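Local coordinates for peptidase C51 domain-containing protein (Streptococcus mutans, PDB 3L9A) that is of unknown function but, as the C-terminal part of a phage-associated protein with a CHAP (peptidase C51) domain, may contribute to a cell-wall-cleaving enzyme, at residues A[64-68]-A[69-73]; A[14-17]-A[18-21]. All coordinates share one frame; numbering follows the deposited sequence. Where two conformers were deposited one is given.

Both contacts are local: contact 1 turns strand 61-66 into helix 68-78, and contact 2 turns strand 11-15 into strand 19-21. Strands 61-66 and 11-15 run parallel as neighbours in the five-stranded mixed sheet, so the two turns lie side by side, with centres about 8 Å apart. Contact 1 is partly buried and rests on direct hydrogen bonds from helix amides, whereas contact 2 is a surface turn folded round a tyrosine ring, with a water linking a serine hydroxyl to a backbone carbonyl. The two are joined by Tyr19 OH, which lies 2.8 Å from Ala66 O in a probable hydrogen bond, and by Leu71, which packs on Tyr19.

Contact 1. Residues A[64-68]-A[69-73]; sequences KNASP and AFLQR
Ser67 caps the N terminus of helix 68-78 by accepting the amide of Phe70: N to Ser67 OG is 3.2 Å, with an N-H...O angle of 155°. With chi1 at 67°, OG sits between its own backbone N and carbonyl carbon, which brings the hydroxyl to the Phe70 amide. The backbone carbonyl of the same residue opens the alpha-helical ladder, since Leu71 N donates to Ser67 O over 3.2 Å at 163°. Phe70 N also lies 3.0 Å from Ser67 O, but that second bond is weak. The next rung follows one residue on, Gln72 N donating to Pro68 O across 2.9 Å.

Outside this polar frame the packing is light and apolar. Ala66, the last residue before the cap, points its methyl at the helix, and CB meets Phe70 CD1 at 4.1 Å, obliquely to the ring. The same methyl also touches Leu71 CD2 at 4.2 Å. The Phe70 ring runs on to Val13 of strand 11-15 and to Phe51 of a neighbouring subunit. Leu71 reaches Val13 and Phe21.

Pro68 has no amide hydrogen to satisfy at the first helical position, and Ser67 OG supplies an acceptor for Phe70 N, an amide too early in the helix for an alpha-helical partner inside it. The chemistry is that of a serine N-cap without the reciprocal side-chain bond of a capping box, the third helical position being a phenylalanine.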
# COMPACT_ATOMS: atom_id res chain seq x y z
N LYS A 64 17.06 9.86 -12.44
CA LYS A 64 17.19 11.31 -12.58
C LYS A 64 17.33 11.76 -14.04
O LYS A 64 17.50 12.96 -14.30
CB LYS A 64 18.32 11.84 -11.69
CG LYS A 64 18.06 11.61 -10.19
CD LYS A 64 19.04 12.36 -9.28
CE LYS A 64 20.38 11.66 -9.19
NZ LYS A 64 21.26 12.37 -8.20
N ASN A 65 17.21 10.83 -14.99
CA ASN A 65 17.21 11.20 -16.39
C ASN A 65 16.08 10.45 -17.07
O ASN A 65 16.31 9.72 -18.04
CB ASN A 65 18.59 10.96 -17.02
CG ASN A 65 19.61 12.01 -16.57
OD1 ASN A 65 20.20 11.91 -15.49
ND2 ASN A 65 19.78 13.05 -17.38
N ALA A 66 14.86 10.63 -16.56
CA ALA A 66 13.73 9.85 -17.07
C ALA A 66 13.24 10.38 -18.41
O ALA A 66 12.85 11.55 -18.53
CB ALA A 66 12.59 9.87 -16.06
N SER A 67 13.28 9.51 -19.41
CA SER A 67 12.79 9.81 -20.75
C SER A 67 11.30 9.44 -20.82
O SER A 67 10.77 8.77 -19.93
CB SER A 67 13.54 8.95 -21.77
OG SER A 67 13.17 7.60 -21.55
N PRO A 68 10.61 9.83 -21.90
CA PRO A 68 9.24 9.35 -22.09
C PRO A 68 9.12 7.82 -22.05
O PRO A 68 8.14 7.30 -21.55
CB PRO A 68 8.84 9.92 -23.46
CG PRO A 68 9.72 11.17 -23.59
CD PRO A 68 11.02 10.79 -22.95
N ALA A 69 10.12 7.10 -22.58
CA ALA A 69 10.09 5.63 -22.55
C ALA A 69 10.10 5.10 -21.13
O ALA A 69 9.47 4.08 -20.83
CB ALA A 69 11.24 5.05 -23.36
N PHE A 70 10.83 5.78 -20.24
CA PHE A 70 10.86 5.39 -18.83
C PHE A 70 9.48 5.60 -18.19
O PHE A 70 8.98 4.73 -17.46
CB PHE A 70 11.94 6.19 -18.11
CG PHE A 70 12.34 5.60 -16.78
CD1 PHE A 70 11.67 5.93 -15.61
CD2 PHE A 70 13.39 4.68 -16.72
CE1 PHE A 70 12.05 5.36 -14.39
CE2 PHE A 70 13.78 4.11 -15.51
CZ PHE A 70 13.10 4.44 -14.34
N LEU A 71 8.85 6.74 -18.47
CA LEU A 71 7.51 6.98 -17.95
C LEU A 71 6.50 5.96 -18.49
O LEU A 71 5.62 5.53 -17.76
CB LEU A 71 7.05 8.41 -18.21
CG LEU A 71 7.96 9.55 -17.72
CD1 LEU A 71 7.25 10.89 -17.82
CD2 LEU A 71 8.46 9.32 -16.30
N GLN A 72 6.67 5.54 -19.74
CA GLN A 72 5.79 4.53 -20.31
C GLN A 72 5.90 3.20 -19.58
O GLN A 72 4.90 2.51 -19.40
CB GLN A 72 6.04 4.38 -21.82
CG GLN A 72 5.09 3.38 -22.50
CD GLN A 72 3.63 3.78 -22.40
OE1 GLN A 72 3.31 4.96 -22.26
NE2 GLN A 72 2.73 2.80 -22.48
N ARG A 73 7.11 2.84 -19.12
CA ARG A 73 7.25 1.66 -18.28
C ARG A 73 6.46 1.80 -16.98
O ARG A 73 5.87 0.84 -16.51
CB ARG A 73 8.72 1.37 -17.99
CG ARG A 73 9.52 0.87 -19.16
CD ARG A 73 9.24 -0.61 -19.46
NE ARG A 73 10.13 -1.07 -20.51
CZ ARG A 73 9.76 -1.70 -21.62
NH1 ARG A 73 8.49 -2.00 -21.86
NH2 ARG A 73 10.69 -2.06 -22.50

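Contact 2. Residues A[14-17]-A[18-21]; sequences ITNS and EYTF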
# COMPACT_ATOMS: atom_id res chain seq x y z
N ILE A 14 13.05 12.25 -12.27
CA ILE A 14 13.32 13.60 -12.76
C ILE A 14 13.39 13.52 -14.27
O ILE A 14 14.11 12.69 -14.81
CB ILE A 14 14.63 14.19 -12.19
CG1 ILE A 14 14.68 14.05 -10.67
CG2 ILE A 14 14.77 15.65 -12.61
CD1 ILE A 14 15.90 14.68 -10.02
N THR A 15 12.65 14.38 -14.97
CA THR A 15 12.63 14.30 -16.44
C THR A 15 13.98 14.68 -17.03
O THR A 15 14.64 15.62 -16.56
CB THR A 15 11.54 15.16 -17.05
OG1 THR A 15 11.83 16.53 -16.74
CG2 THR A 15 10.16 14.76 -16.53
N ASN A 16 14.39 13.96 -18.08
CA ASN A 16 15.67 14.20 -18.73
C ASN A 16 15.66 15.35 -19.74
O ASN A 16 16.72 15.77 -20.20
CB ASN A 16 16.18 12.93 -19.41
CG ASN A 16 15.41 12.58 -20.68
OD1 ASN A 16 14.31 13.08 -20.91
ND2 ASN A 16 15.98 11.70 -21.50
N SER A 17 14.47 15.82 -20.10
CA SER A 17 14.32 16.86 -21.11
C SER A 17 12.89 17.36 -21.01
O SER A 17 12.09 16.84 -20.23
CB SER A 17 14.58 16.29 -22.51
OG SER A 17 13.69 15.22 -22.79
N GLU A 18 12.57 18.39 -21.79
CA GLU A 18 11.24 18.95 -21.87
C GLU A 18 10.40 18.14 -22.85
O GLU A 18 10.82 17.90 -24.00
CB GLU A 18 11.33 20.41 -22.30
CG GLU A 18 10.00 21.13 -22.43
CD GLU A 18 10.13 22.64 -22.49
OE1 GLU A 18 9.24 23.28 -23.06
OE2 GLU A 18 11.12 23.19 -21.96
N TYR A 19 9.23 17.68 -22.40
CA TYR A 19 8.36 16.90 -23.26
C TYR A 19 6.95 16.85 -22.72
O TYR A 19 6.71 17.16 -21.55
CB TYR A 19 8.90 15.47 -23.48
CG TYR A 19 9.24 14.67 -22.24
CD1 TYR A 19 8.25 14.11 -21.43
CD2 TYR A 19 10.57 14.40 -21.93
CE1 TYR A 19 8.57 13.33 -20.32
CE2 TYR A 19 10.91 13.62 -20.82
CZ TYR A 19 9.90 13.08 -20.03
OH TYR A 19 10.20 12.28 -18.94
N THR A 20 6.02 16.46 -23.59
CA THR A 20 4.67 16.10 -23.15
C THR A 20 4.57 14.59 -23.07
O THR A 20 4.92 13.89 -24.03
CB THR A 20 3.61 16.61 -24.13
OG1 THR A 20 3.70 18.03 -24.20
CG2 THR A 20 2.20 16.21 -23.70
N PHE A 21 4.13 14.08 -21.92
CA PHE A 21 3.87 12.66 -21.75
C PHE A 21 2.46 12.50 -21.22
O PHE A 21 2.05 13.22 -20.31
CB PHE A 21 4.88 12.01 -20.78
CG PHE A 21 4.61 10.54 -20.60
CD1 PHE A 21 5.04 9.62 -21.56
CD2 PHE A 21 3.85 10.09 -19.52
CE1 PHE A 21 4.74 8.27 -21.42
CE2 PHE A 21 3.55 8.75 -19.39
CZ PHE A 21 4.00 7.83 -20.33
O HOH W 1 12.52 15.98 -25.24
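Tyr19 folds its ring back over the turn that precedes it, so that Ser17 and Thr15 meet different parts of one side chain. At the rim, Ser17 OG lies in the ring plane, 3.3 Å from Tyr19 CD2, while Ser17 O approaches the same CD2 obliquely, also at 3.3 Å. In one modelled conformation of Asn16, OD1 comes to the edge too, 3.4 Å from Tyr19 CE2, its amide plane turned 70° from the ring. The methyl of Thr15 reaches the phenol end, CG2 to Tyr19 OH being 3.5 Å.

A chi1 of 53° puts Tyr19 CG between its backbone N and carbonyl carbon and aims the ring at the turn; the hydroxyl is hydrogen-bonded to Ala66 O. Ser17 OG donates to Asn16 OD1 (2.9 Å) from 50° above the carbonyl plane, and it accepts from a water that also donates to Glu18 O, each leg 2.8 Å. Thr15 OG1 is hydrogen-bonded to Ala27 O and Ala30 N, which probably fixes the rotation that places its methyl.

Pro68 of helix 68-78 lies against one face of the ring, while Leu71 sits at its hydroxyl end. This is a tight connection from a central-sheet strand into the two-stranded antiparallel hairpin of 19-21 and 24-26.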